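Long-range contacts in metallo-beta-lactamase (Serratia marcescens, PDB 6K4X), which hydrolyses the beta-lactam ring of antibiotics with the help of two zinc ions, as expected of a subclass B3 metallo-beta-lactamase: residues R3-Q9 against G22-I26; D41-E45 against E75-I81; A90-A96 against S123-V129; G154-W159 against V170-D174. All blocks are in the same frame, centred on the assembly; numbering follows the deposited sequence.

Contact 1: residues R3-Q9 against G22-I26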
loop_
_atom_site.group_PDB
_atom_site.type_symbol
_atom_site.label_atom_id
_atom_site.label_comp_id
_atom_site.label_asym_id
_atom_site.label_seq_id
_atom_site.Cartn_x
_atom_site.Cartn_y
_atom_site.Cartn_z
ATOM N N ARG A 3 -3.838 -10.052 15.139
ATOM C CA ARG A 3 -3.703 -9.197 13.918
ATOM C C ARG A 3 -2.303 -8.580 13.872
ATOM O O ARG A 3 -2.167 -7.393 13.634
ATOM C CB ARG A 3 -4.766 -8.093 13.899
ATOM C CG ARG A 3 -6.198 -8.612 13.878
ATOM C CD ARG A 3 -7.123 -7.801 12.993
ATOM N NE ARG A 3 -8.311 -8.554 12.610
ATOM C CZ ARG A 3 -8.373 -9.377 11.567
ATOM N NH1 ARG A 3 -7.338 -9.496 10.751
ATOM N NH2 ARG A 3 -9.480 -10.064 11.331
ATOM N N ASP A 4 -1.276 -9.398 14.117
ATOM C CA ASP A 4 0.116 -8.977 13.983
ATOM C C ASP A 4 0.474 -8.870 12.495
ATOM O O ASP A 4 -0.232 -9.376 11.603
ATOM C CB ASP A 4 1.062 -9.894 14.763
ATOM C CG ASP A 4 0.796 -9.891 16.260
ATOM O OD1 ASP A 4 0.600 -8.792 16.816
ATOM O OD2 ASP A 4 0.794 -10.986 16.862
ATOM N N TRP A 5 1.566 -8.164 12.210
ATOM C CA TRP A 5 1.936 -7.814 10.847
ATOM C C TRP A 5 2.239 -9.048 10.008
ATOM O O TRP A 5 2.197 -8.978 8.808
ATOM C CB TRP A 5 3.194 -6.956 10.804
ATOM C CG TRP A 5 3.071 -5.578 11.343
ATOM C CD1 TRP A 5 1.939 -4.913 11.669
ATOM C CD2 TRP A 5 4.178 -4.721 11.664
ATOM N NE1 TRP A 5 2.263 -3.655 12.128
ATOM C CE2 TRP A 5 3.625 -3.527 12.150
ATOM C CE3 TRP A 5 5.566 -4.862 11.591
ATOM C CZ2 TRP A 5 4.429 -2.459 12.547
ATOM C CZ3 TRP A 5 6.359 -3.802 11.982
ATOM C CH2 TRP A 5 5.791 -2.625 12.460
ATOM N N SER A 6 2.641 -10.151 10.661
ATOM C CA SER A 6 3.028 -11.375 9.972
ATOM C C SER A 6 1.961 -12.466 10.086
ATOM O O SER A 6 2.214 -13.572 9.630
ATOM C CB SER A 6 4.330 -11.907 10.528
ATOM O OG SER A 6 5.376 -10.965 10.336
ATOM N N SER A 7 0.821 -12.170 10.680
ATOM C CA SER A 7 -0.120 -13.219 11.070
ATOM C C SER A 7 -0.856 -13.776 9.857
ATOM O O SER A 7 -1.268 -13.048 8.935
ATOM C CB SER A 7 -1.102 -12.718 12.070
ATOM O OG SER A 7 -1.855 -11.627 11.570
ATOM N N PRO A 8 -1.148 -15.092 9.872
ATOM C CA PRO A 8 -2.071 -15.658 8.891
ATOM C C PRO A 8 -3.398 -14.906 8.861
ATOM O O PRO A 8 -3.873 -14.357 9.876
ATOM C CB PRO A 8 -2.251 -17.097 9.388
ATOM C CG PRO A 8 -0.907 -17.408 10.003
ATOM C CD PRO A 8 -0.527 -16.128 10.725
ATOM N N GLN A 9 -4.025 -14.933 7.688
ATOM C CA GLN A 9 -5.308 -14.281 7.448
ATOM C C GLN A 9 -5.936 -14.946 6.222
ATOM O O GLN A 9 -5.335 -14.956 5.151
ATOM C CB GLN A 9 -5.127 -12.775 7.222
ATOM C CG GLN A 9 -6.371 -12.081 6.688
ATOM C CD GLN A 9 -7.519 -12.098 7.658
ATOM O OE1 GLN A 9 -7.371 -11.708 8.821
ATOM N NE2 GLN A 9 -8.682 -12.520 7.179
ATOM N N GLY A 22 -3.239 -10.253 2.131
ATOM C CA GLY A 22 -2.280 -9.874 3.148
ATOM C C GLY A 22 -2.412 -10.666 4.441
ATOM O O GLY A 22 -3.050 -11.723 4.543
ATOM N N THR A 23 -1.733 -10.136 5.459
ATOM C CA THR A 23 -1.720 -10.719 6.782
ATOM C C THR A 23 -2.865 -10.123 7.598
ATOM O O THR A 23 -3.647 -9.299 7.141
ATOM C CB THR A 23 -0.359 -10.477 7.444
ATOM O OG1 THR A 23 -0.204 -9.049 7.511
ATOM C CG2 THR A 23 0.781 -11.127 6.696
ATOM N N GLY A 24 -2.962 -10.548 8.859
ATOM C CA GLY A 24 -3.965 -9.981 9.743
ATOM C C GLY A 24 -3.755 -8.499 9.977
ATOM O O GLY A 24 -4.714 -7.783 10.283
ATOM N N GLY A 25 -2.516 -8.032 9.852
ATOM C CA GLY A 25 -2.180 -6.680 10.223
ATOM C C GLY A 25 -1.686 -5.802 9.095
ATOM O O GLY A 25 -1.568 -4.593 9.307
ATOM N N ILE A 26 -1.338 -6.371 7.927
ATOM C CA ILE A 26 -0.805 -5.546 6.831
ATOM C C ILE A 26 -1.510 -5.942 5.543
ATOM O O ILE A 26 -1.570 -7.134 5.214
ATOM C CB ILE A 26 0.718 -5.674 6.656
ATOM C CG1 ILE A 26 1.487 -5.261 7.916
ATOM C CG2 ILE A 26 1.175 -4.877 5.455
ATOM C CD1 ILE A 26 1.449 -3.779 8.211
HETATM O O HOH W 1 -5.480 -12.637 3.393
#
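Thr23 OG1 is gripped from several sides: it donates to Trp5 O across the contact at 2.7 Å, approaching from above that carbonyl's plane, and accepts from Ile26 N at 2.9 Å and, weakly, from Gly25 N. With chi1 at 60° the hydroxyl stands between the backbone N and the carbonyl carbon of Thr23, turned to the amides that follow it. One residue on, Gly24 N donates to Ser7 O at 3.0 Å and weakly to Ser7 OG. That hydroxyl gives its own proton to Asp4 O, which also takes Ser7 N in the type I turn Asp4 to Ser7. Arg3 reaches Gly24: NH1 donates to Gly24 O (3.2 Å), in the carbonyl plane on a lone pair, and to Gln9 OE1 (2.9 Å), both partners near the guanidinium plane. The apolar part is Trp5 with Ile26, whose CD1 lies over the five-membered ring, 4.0 Å from its centroid, in a CH-pi contact; Ile26 also touches His215, a zinc ligand. An ST motif at Thr23 thus shapes the 22-26 loop, and the bonds to Trp5, Ser7 and Arg3 tie it to the N-terminal segment, beside the dizinc site of the metallo-beta-lactamase fold.

Contact 2: residues D41-E45 against E75-I81. With ZN (zinc ion), chain C; D0U (4-azanyl-2-sulfanyl-benzoic acid), chain E.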
loop_
_atom_site.group_PDB
_atom_site.type_symbol
_atom_site.label_atom_id
_atom_site.label_comp_id
_atom_site.label_asym_id
_atom_site.label_seq_id
_atom_site.Cartn_x
_atom_site.Cartn_y
_atom_site.Cartn_z
ATOM N N ASP A 41 2.060 -4.814 -2.563
ATOM C CA ASP A 41 2.794 -4.949 -1.306
ATOM C C ASP A 41 3.110 -6.415 -0.987
ATOM O O ASP A 41 2.545 -7.346 -1.556
ATOM C CB ASP A 41 2.158 -4.200 -0.138
ATOM C CG ASP A 41 2.510 -2.728 -0.143
ATOM O OD1 ASP A 41 3.483 -2.327 -0.853
ATOM O OD2 ASP A 41 1.812 -1.980 0.573
ATOM N N GLY A 42 4.065 -6.598 -0.066
ATOM C CA GLY A 42 4.543 -7.912 0.320
ATOM C C GLY A 42 4.350 -8.250 1.788
ATOM O O GLY A 42 4.611 -9.395 2.180
ATOM N N THR A 43 3.908 -7.290 2.606
ATOM C CA THR A 43 3.888 -7.430 4.070
ATOM C C THR A 43 5.327 -7.597 4.571
ATOM O O THR A 43 6.243 -6.999 4.016
ATOM C CB THR A 43 2.876 -8.476 4.580
ATOM O OG1 THR A 43 3.376 -9.824 4.572
ATOM C CG2 THR A 43 1.566 -8.388 3.823
ATOM N N THR A 44 5.487 -8.318 5.689
ATOM C CA THR A 44 6.778 -8.481 6.317
ATOM C C THR A 44 7.520 -9.653 5.679
ATOM O O THR A 44 6.983 -10.413 4.877
ATOM C CB THR A 44 6.647 -8.791 7.809
ATOM O OG1 THR A 44 5.917 -10.021 7.900
ATOM C CG2 THR A 44 5.941 -7.709 8.592
ATOM N N GLU A 45 8.800 -9.811 6.047
ATOM C CA GLU A 45 9.580 -10.919 5.588
ATOM C C GLU A 45 8.883 -12.247 5.944
ATOM O O GLU A 45 8.692 -13.076 5.088
ATOM C CB GLU A 45 10.972 -10.781 6.201
ATOM C CG GLU A 45 11.901 -11.946 6.000
ATOM C CD GLU A 45 13.285 -11.693 6.594
ATOM O OE1 GLU A 45 13.464 -10.654 7.299
ATOM O OE2 GLU A 45 14.164 -12.509 6.338
ATOM N N GLU A 75 9.710 -1.967 6.501
ATOM C CA GLU A 75 9.742 -3.418 6.667
ATOM C C GLU A 75 8.347 -4.039 6.751
ATOM O O GLU A 75 8.194 -5.213 6.416
ATOM C CB GLU A 75 10.584 -3.783 7.882
ATOM C CG GLU A 75 9.937 -3.444 9.220
ATOM C CD GLU A 75 10.629 -3.860 10.513
ATOM O OE1 GLU A 75 11.184 -4.964 10.543
ATOM O OE2 GLU A 75 10.585 -3.084 11.502
ATOM N N ASP A 76 7.367 -3.333 7.292
ATOM C CA ASP A 76 6.040 -3.903 7.459
ATOM C C ASP A 76 5.293 -4.086 6.127
ATOM O O ASP A 76 4.465 -4.991 6.036
ATOM C CB ASP A 76 5.210 -3.111 8.463
ATOM C CG ASP A 76 5.030 -1.629 8.208
ATOM O OD1 ASP A 76 5.926 -1.006 7.598
ATOM O OD2 ASP A 76 3.990 -1.102 8.666
ATOM N N HIS A 77 5.532 -3.207 5.147
ATOM C CA HIS A 77 4.841 -3.306 3.859
ATOM C C HIS A 77 5.702 -4.001 2.810
ATOM O O HIS A 77 5.174 -4.620 1.867
ATOM C CB HIS A 77 4.448 -1.919 3.356
ATOM C CG HIS A 77 3.698 -1.157 4.391
ATOM N ND1 HIS A 77 2.366 -1.404 4.698
ATOM C CD2 HIS A 77 4.134 -0.244 5.285
ATOM C CE1 HIS A 77 2.038 -0.632 5.725
ATOM N NE2 HIS A 77 3.095 0.068 6.127
ATOM N N ALA A 78 7.015 -3.778 2.890
ATOM C CA ALA A 78 7.976 -4.146 1.841
ATOM C C ALA A 78 8.882 -5.306 2.258
ATOM O O ALA A 78 9.614 -5.834 1.423
ATOM C CB ALA A 78 8.850 -2.973 1.454
ATOM N N GLY A 79 8.856 -5.703 3.527
ATOM C CA GLY A 79 9.773 -6.724 3.993
ATOM C C GLY A 79 9.630 -8.035 3.256
ATOM O O GLY A 79 10.619 -8.773 3.141
ATOM N N GLY A 80 8.422 -8.342 2.769
ATOM C CA GLY A 80 8.162 -9.572 2.068
ATOM C C GLY A 80 8.350 -9.482 0.566
ATOM O O GLY A 80 8.182 -10.491 -0.124
ATOM N N ILE A 81 8.612 -8.287 0.033
ATOM C CA ILE A 81 8.661 -8.122 -1.392
ATOM C C ILE A 81 9.780 -8.952 -2.015
ATOM O O ILE A 81 9.567 -9.568 -3.048
ATOM C CB ILE A 81 8.738 -6.643 -1.805
ATOM C CG1 ILE A 81 7.390 -5.985 -1.488
ATOM C CG2 ILE A 81 9.119 -6.525 -3.279
ATOM C CD1 ILE A 81 7.325 -4.514 -1.777
HETATM ZN ZN ZN C . 3.351 0.753 8.019
HETATM O O2 D0U E . 2.670 2.896 7.722
HETATM C C7 D0U E . 2.500 3.671 8.689
HETATM O O1 D0U E . 1.569 4.527 8.706
HETATM C C3 D0U E . 3.405 3.640 9.869
HETATM C C2 D0U E . 2.969 4.377 11.004
HETATM C C4 D0U E . 4.617 2.929 9.912
HETATM S S1 D0U E . 5.294 1.891 8.738
HETATM C C5 D0U E . 5.372 3.025 11.102
HETATM C C6 D0U E . 4.956 3.763 12.213
HETATM N N1 D0U E . 5.711 3.800 13.378
HETATM C C1 D0U E . 3.753 4.407 12.157
HETATM O O HOH W 2 0.757 -2.756 2.920
HETATM O O HOH W 3 9.826 -7.428 7.572
#
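Asp41 lies alongside His77, the two side chains pointing the same way with carboxylate and ring planes 41° apart. A water joins them: it probably donates to Asp41 OD2 and accepts from His77 ND1 (2.8 Å), at the edge of the imidazole and in its plane. With ND1 so engaged, NE2 binds zinc, and the two together probably set the ring's rotation; Thr71 OG1 is hydrogen-bonded to the same OD2. Gly42 N then donates to His77 O at 3.0 Å, nearly along the C=O axis, and Ile81 CG1 packs on that amide. At Thr43 the side chain turns off, its hydroxyl donating back to Gly42 O, while Thr43 O receives Gly80 N at 2.8 Å, from above the carbonyl plane, as the chain passes close to Gly79 and Gly80. Thr44 sets its CA-H against Glu75 O and its CG2 near Asp76 CA; its OG1 is hydrogen-bonded to Ser6 OG and caps Gly47 N at the start of helix 47-57. Glu45 N ends the run through a water, met at 3.0 Å, which donates to Glu75 O. Leading away from this loop, Asp76 OD2 (2.1 Å) and His77 NE2 (2.0 Å) bind one zinc ion, completed by His215 and the inhibitor's O2 and S1. Asp76 CG lies between its backbone N and carbonyl carbon (chi1 56°), which turns the carboxylate to the metal. Asp76 and His77 belong to the His-X-His-X-Asp-His metal-binding motif of the superfamily, and the Asp41 water bridge is a second shell to the second zinc site.

Contact 3: residues A90-A96 against S123-V129. With SO4 (sulfate ion), chain F.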
loop_
_atom_site.group_PDB
_atom_site.type_symbol
_atom_site.label_atom_id
_atom_site.label_comp_id
_atom_site.label_asym_id
_atom_site.label_seq_id
_atom_site.Cartn_x
_atom_site.Cartn_y
_atom_site.Cartn_z
ATOM N N ALA A 90 8.428 -11.648 -10.657
ATOM C CA ALA A 90 7.810 -10.373 -10.989
ATOM C C ALA A 90 8.841 -9.244 -10.991
ATOM O O ALA A 90 9.899 -9.307 -10.362
ATOM C CB ALA A 90 6.695 -10.087 -10.009
ATOM N N THR A 91 8.454 -8.170 -11.658
ATOM C CA THR A 91 9.142 -6.888 -11.575
ATOM C C THR A 91 8.505 -6.068 -10.465
ATOM O O THR A 91 7.264 -6.030 -10.355
ATOM C CB THR A 91 9.059 -6.133 -12.895
ATOM O OG1 THR A 91 9.748 -6.929 -13.861
ATOM C CG2 THR A 91 9.677 -4.758 -12.839
ATOM N N VAL A 92 9.330 -5.432 -9.637
ATOM C CA VAL A 92 8.866 -4.603 -8.540
ATOM C C VAL A 92 8.845 -3.143 -8.995
ATOM O O VAL A 92 9.853 -2.636 -9.491
ATOM C CB VAL A 92 9.798 -4.774 -7.332
ATOM C CG1 VAL A 92 9.370 -3.890 -6.181
ATOM C CG2 VAL A 92 9.871 -6.237 -6.903
ATOM N N LEU A 93 7.714 -2.458 -8.810
ATOM C CA LEU A 93 7.573 -1.079 -9.229
ATOM C C LEU A 93 7.349 -0.195 -8.012
ATOM O O LEU A 93 6.578 -0.537 -7.121
ATOM C CB LEU A 93 6.408 -0.929 -10.192
ATOM C CG LEU A 93 6.515 -1.741 -11.470
ATOM C CD1 LEU A 93 5.297 -1.532 -12.340
ATOM C CD2 LEU A 93 7.761 -1.427 -12.258
ATOM N N ALA A 94 7.996 0.973 -8.001
ATOM C CA ALA A 94 7.966 1.854 -6.860
ATOM C C ALA A 94 8.205 3.290 -7.301
ATOM O O ALA A 94 8.776 3.571 -8.375
ATOM C CB ALA A 94 8.999 1.440 -5.847
ATOM N N GLY A 95 7.885 4.212 -6.397
ATOM C CA GLY A 95 8.247 5.593 -6.603
ATOM C C GLY A 95 9.751 5.747 -6.682
ATOM O O GLY A 95 10.501 5.043 -6.014
ATOM N N ALA A 96 10.208 6.703 -7.505
ATOM C CA ALA A 96 11.626 6.859 -7.833
ATOM C C ALA A 96 12.496 6.911 -6.586
ATOM O O ALA A 96 13.545 6.280 -6.570
ATOM C CB ALA A 96 11.829 8.104 -8.667
ATOM N N SER A 123 15.444 -6.317 -2.546
ATOM C CA SER A 123 14.804 -6.999 -3.654
ATOM C C SER A 123 15.590 -6.795 -4.957
ATOM O O SER A 123 16.191 -5.760 -5.179
ATOM C CB SER A 123 13.369 -6.553 -3.788
ATOM O OG SER A 123 12.690 -7.242 -4.834
ATOM N N ALA A 124 15.504 -7.801 -5.835
ATOM C CA ALA A 124 15.884 -7.696 -7.228
ATOM C C ALA A 124 14.765 -7.057 -8.062
ATOM O O ALA A 124 13.606 -6.999 -7.644
ATOM C CB ALA A 124 16.230 -9.064 -7.769
ATOM N N LYS A 125 15.129 -6.588 -9.260
ATOM C CA LYS A 125 14.197 -6.211 -10.314
ATOM C C LYS A 125 13.299 -5.039 -9.895
ATOM O O LYS A 125 12.105 -4.988 -10.249
ATOM C CB LYS A 125 13.320 -7.393 -10.745
ATOM C CG LYS A 125 14.054 -8.575 -11.358
ATOM C CD LYS A 125 13.251 -9.218 -12.472
ATOM C CE LYS A 125 13.423 -8.448 -13.762
ATOM N NZ LYS A 125 12.785 -9.135 -14.904
ATOM N N VAL A 126 13.868 -4.045 -9.233
ATOM C CA VAL A 126 13.111 -2.884 -8.834
ATOM C C VAL A 126 13.252 -1.801 -9.907
ATOM O O VAL A 126 14.353 -1.502 -10.380
ATOM C CB VAL A 126 13.563 -2.347 -7.471
ATOM C CG1 VAL A 126 12.663 -1.229 -7.008
ATOM C CG2 VAL A 126 13.623 -3.463 -6.440
ATOM N N ARG A 127 12.131 -1.223 -10.303
ATOM C CA ARG A 127 12.083 -0.167 -11.304
ATOM C C ARG A 127 11.200 0.977 -10.816
ATOM O O ARG A 127 10.257 0.753 -10.074
ATOM C CB ARG A 127 11.496 -0.711 -12.608
ATOM C CG ARG A 127 12.100 -2.020 -13.094
ATOM C CD ARG A 127 13.475 -1.819 -13.687
ATOM N NE ARG A 127 14.079 -3.083 -14.146
ATOM C CZ ARG A 127 14.984 -3.797 -13.477
ATOM N NH1 ARG A 127 15.452 -4.935 -13.982
ATOM N NH2 ARG A 127 15.455 -3.339 -12.340
ATOM N N ALA A 128 11.479 2.194 -11.273
ATOM C CA ALA A 128 10.719 3.371 -10.896
ATOM C C ALA A 128 9.508 3.572 -11.809
ATOM O O ALA A 128 9.561 3.337 -13.014
ATOM C CB ALA A 128 11.594 4.604 -10.966
ATOM N N VAL A 129 8.446 4.122 -11.222
ATOM C CA VAL A 129 7.313 4.683 -11.937
ATOM C C VAL A 129 7.121 6.139 -11.509
ATOM O O VAL A 129 7.459 6.510 -10.382
ATOM C CB VAL A 129 6.021 3.899 -11.673
ATOM C CG1 VAL A 129 6.136 2.488 -12.193
ATOM C CG2 VAL A 129 5.613 3.911 -10.215
HETATM S S SO4 F . 18.076 -6.043 -11.473
HETATM O O1 SO4 F . 17.792 -4.661 -11.140
HETATM O O2 SO4 F . 19.555 -6.016 -11.743
HETATM O O3 SO4 F . 17.792 -7.065 -10.419
HETATM O O4 SO4 F . 17.338 -6.508 -12.645
HETATM O O HOH W 4 9.808 -9.651 -14.270
HETATM O O HOH W 5 8.207 8.451 -8.734
#
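Val92 and Val126 face each other across two parallel strands at the edge of the seven-stranded sheet, joined by a beta-alpha-beta unit through helix 99-104. Four backbone bonds zip the pair, from Val92 N to Lys125 O (2.9 Å) through to Val129 N to Ala94 O (2.9 Å), the strand axes crossing at -41°. On the side of Val92 and Val126 the bumps are branched: Val126 CG2 rests 4.1 Å from Val92 CB, while Val92 CG2 reaches on to Ser123 OG and towards Ile81 of helix 81-88. Small Ala94 and Ala128 follow, a low stretch of the same face where helix 99-104 fits, Leu102 on Ala94 and Val99 on Ala128. The face bearing Leu93 and Arg127 has larger side chains. Leu93 CD2 lies against Arg127 CB at 3.8 Å; Val129 CG1 packs on Leu93 CB, those two side chains crossing at about a right angle. Thr91 CG2 sits 3.7 Å from Arg127 CG, crossing the arginine chain, whose bend at chi2 (-75°) turns it back along its own strand toward Lys125. There NH2 donates to Val126 O (2.9 Å), from above that carbonyl's plane. A sulfate, probably from the crystallisation liquor, is held by Lys125 N and both terminal nitrogens of Arg127: NH2 donates to sulfate O1, and NH1 to sulfate O4 at 2.8 Å and nearly straight, 176°.

Contact 4: residues G154-W159 against V170-D174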
loop_
_atom_site.group_PDB
_atom_site.type_symbol
_atom_site.label_atom_id
_atom_site.label_comp_id
_atom_site.label_asym_id
_atom_site.label_seq_id
_atom_site.Cartn_x
_atom_site.Cartn_y
_atom_site.Cartn_z
ATOM N N GLY A 154 6.664 7.334 -1.747
ATOM C CA GLY A 154 5.366 6.694 -1.506
ATOM C C GLY A 154 4.463 6.787 -2.711
ATOM O O GLY A 154 4.364 7.865 -3.315
ATOM N N ILE A 155 3.772 5.691 -3.036
ATOM C CA ILE A 155 2.822 5.644 -4.115
ATOM C C ILE A 155 1.523 5.051 -3.592
ATOM O O ILE A 155 1.513 4.012 -2.918
ATOM C CB ILE A 155 3.333 4.809 -5.304
ATOM C CG1 ILE A 155 4.616 5.379 -5.914
ATOM C CG2 ILE A 155 2.242 4.646 -6.355
ATOM C CD1 ILE A 155 4.461 6.667 -6.682
ATOM N N THR A 156 0.416 5.703 -3.959
ATOM C CA THR A 156 -0.943 5.202 -3.821
ATOM C C THR A 156 -1.414 4.717 -5.191
ATOM O O THR A 156 -1.197 5.403 -6.191
ATOM C CB THR A 156 -1.835 6.314 -3.263
ATOM O OG1 THR A 156 -1.474 6.564 -1.907
ATOM C CG2 THR A 156 -3.311 6.043 -3.339
ATOM N N TRP A 157 -1.978 3.516 -5.254
ATOM C CA TRP A 157 -2.241 2.823 -6.510
ATOM C C TRP A 157 -3.745 2.733 -6.725
ATOM O O TRP A 157 -4.478 2.419 -5.765
ATOM C CB TRP A 157 -1.626 1.425 -6.469
ATOM C CG TRP A 157 -0.151 1.391 -6.234
ATOM C CD1 TRP A 157 0.449 1.273 -5.019
ATOM C CD2 TRP A 157 0.918 1.504 -7.192
ATOM N NE1 TRP A 157 1.805 1.227 -5.141
ATOM C CE2 TRP A 157 2.121 1.375 -6.459
ATOM C CE3 TRP A 157 0.992 1.656 -8.580
ATOM C CZ2 TRP A 157 3.370 1.381 -7.055
ATOM C CZ3 TRP A 157 2.236 1.643 -9.169
ATOM C CH2 TRP A 157 3.392 1.519 -8.409
ATOM N N THR A 158 -4.225 2.947 -7.956
ATOM C CA THR A 158 -5.665 2.922 -8.209
ATOM C C THR A 158 -5.996 2.112 -9.464
ATOM O O THR A 158 -5.211 1.991 -10.396
ATOM C CB THR A 158 -6.245 4.332 -8.347
ATOM O OG1 THR A 158 -5.673 4.993 -9.479
ATOM C CG2 THR A 158 -5.979 5.161 -7.111
ATOM N N TRP A 159 -7.188 1.522 -9.451
ATOM C CA TRP A 159 -7.660 0.747 -10.569
ATOM C C TRP A 159 -9.174 0.630 -10.500
ATOM O O TRP A 159 -9.806 1.134 -9.573
ATOM C CB TRP A 159 -6.994 -0.623 -10.595
ATOM C CG TRP A 159 -7.283 -1.472 -9.393
ATOM C CD1 TRP A 159 -8.328 -2.327 -9.212
ATOM C CD2 TRP A 159 -6.482 -1.566 -8.205
ATOM N NE1 TRP A 159 -8.238 -2.938 -7.990
ATOM C CE2 TRP A 159 -7.104 -2.498 -7.353
ATOM C CE3 TRP A 159 -5.281 -0.981 -7.802
ATOM C CZ2 TRP A 159 -6.562 -2.829 -6.117
ATOM C CZ3 TRP A 159 -4.745 -1.303 -6.582
ATOM C CH2 TRP A 159 -5.376 -2.229 -5.759
ATOM N N VAL A 170 -11.108 1.411 -7.097
ATOM C CA VAL A 170 -10.397 0.861 -5.952
ATOM C C VAL A 170 -9.097 1.628 -5.759
ATOM O O VAL A 170 -8.396 1.939 -6.718
ATOM C CB VAL A 170 -10.106 -0.629 -6.169
ATOM C CG1 VAL A 170 -9.450 -1.242 -4.948
ATOM C CG2 VAL A 170 -11.359 -1.389 -6.553
ATOM N N VAL A 171 -8.793 1.951 -4.507
ATOM C CA VAL A 171 -7.594 2.688 -4.123
ATOM C C VAL A 171 -6.850 1.874 -3.072
ATOM O O VAL A 171 -7.438 1.550 -2.040
ATOM C CB VAL A 171 -7.949 4.078 -3.571
ATOM C CG1 VAL A 171 -6.697 4.811 -3.126
ATOM C CG2 VAL A 171 -8.761 4.898 -4.566
ATOM N N PHE A 172 -5.581 1.556 -3.324
ATOM C CA PHE A 172 -4.694 1.000 -2.310
ATOM C C PHE A 172 -3.897 2.164 -1.761
ATOM O O PHE A 172 -3.008 2.701 -2.418
ATOM C CB PHE A 172 -3.829 -0.119 -2.891
ATOM C CG PHE A 172 -3.164 -0.988 -1.857
ATOM C CD1 PHE A 172 -2.213 -0.478 -0.997
ATOM C CD2 PHE A 172 -3.508 -2.312 -1.729
ATOM C CE1 PHE A 172 -1.596 -1.283 -0.050
ATOM C CE2 PHE A 172 -2.879 -3.113 -0.801
ATOM C CZ PHE A 172 -1.923 -2.606 0.038
ATOM N N ALA A 173 -4.311 2.630 -0.586
ATOM C CA ALA A 173 -3.850 3.909 -0.047
ATOM C C ALA A 173 -2.547 3.720 0.736
ATOM O O ALA A 173 -2.509 2.987 1.727
ATOM C CB ALA A 173 -4.936 4.506 0.804
ATOM N N ASP A 174 -1.499 4.399 0.283
ATOM C CA ASP A 174 -0.273 4.453 1.045
ATOM C C ASP A 174 -0.520 5.177 2.368
ATOM O O ASP A 174 -1.499 5.926 2.539
ATOM C CB ASP A 174 0.816 5.172 0.267
ATOM C CG ASP A 174 2.202 5.005 0.859
ATOM O OD1 ASP A 174 2.390 4.064 1.626
ATOM O OD2 ASP A 174 3.085 5.802 0.455
HETATM O O HOH W 6 -2.963 7.401 0.577
#
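Trp159 lays its indole against Val170 in the antiparallel hairpin of strands 155-163 and 166-173, the third and fourth strands of the five-stranded sheet. Trp159 and Val170 form one hydrogen-bonded pair, Trp157 and Phe172 the other, the latter with Phe172 N to Trp157 O at 2.8 Å. The Trp159 ring owes its place to chi1 of 62°, which sets CG between the backbone N and the carbonyl carbon and swings the indole across the neighbouring strand. Val170 CB then stands 3.8 Å from the centroid of the five-membered ring, a CH-pi contact over the face, and Trp159 CH2 reaches Phe172 CB, while NE1 is hydrogen-bonded to Thr18 OG1. Phe172, with CG anti to N (chi1 -164°), carries its ring away from the hairpin towards strands 29-31 and 37-40 of the other sheet. Over Trp157, Ile155 CG2 sits above the ring centre. The Thr158-Val171 side is plainer: Thr158 CG2 meets Val171 CG2 at 3.8 Å, the side chains side by side. Thr156 OG1 is hydrogen-bonded to Thr147 OG1 and shares a water with Asp174 O. Asp174 OD1 is hydrogen-bonded to ND1 of zinc ligand His72, so it probably orients that imidazole; Asp174 OD2 lies 3.1 Å from Gly154 CA.

From the N terminus, contact 1 closes the loop that holds strands 12-15 and 18-20, bringing the first residues against the 22-26 loop. Contact 2 follows in series, closing the chain around helix 47-57 and strand 65-69; it touches contact 1 through Ser6 with Thr44 and through Trp5 and Ile26 on Asp76. Contact 3 then spans helix 99-104 at the far edge of the seven-stranded sheet and meets contact 2 where Ile81 packs on Val92. Contact 4 closes a long hairpin with a short connection in the second sheet. None nests or crosses. Trp157 against Val129 joins the two sheets, linking contacts 4 and 3, and Phe172 meets the loop of contact 2 at Asp41.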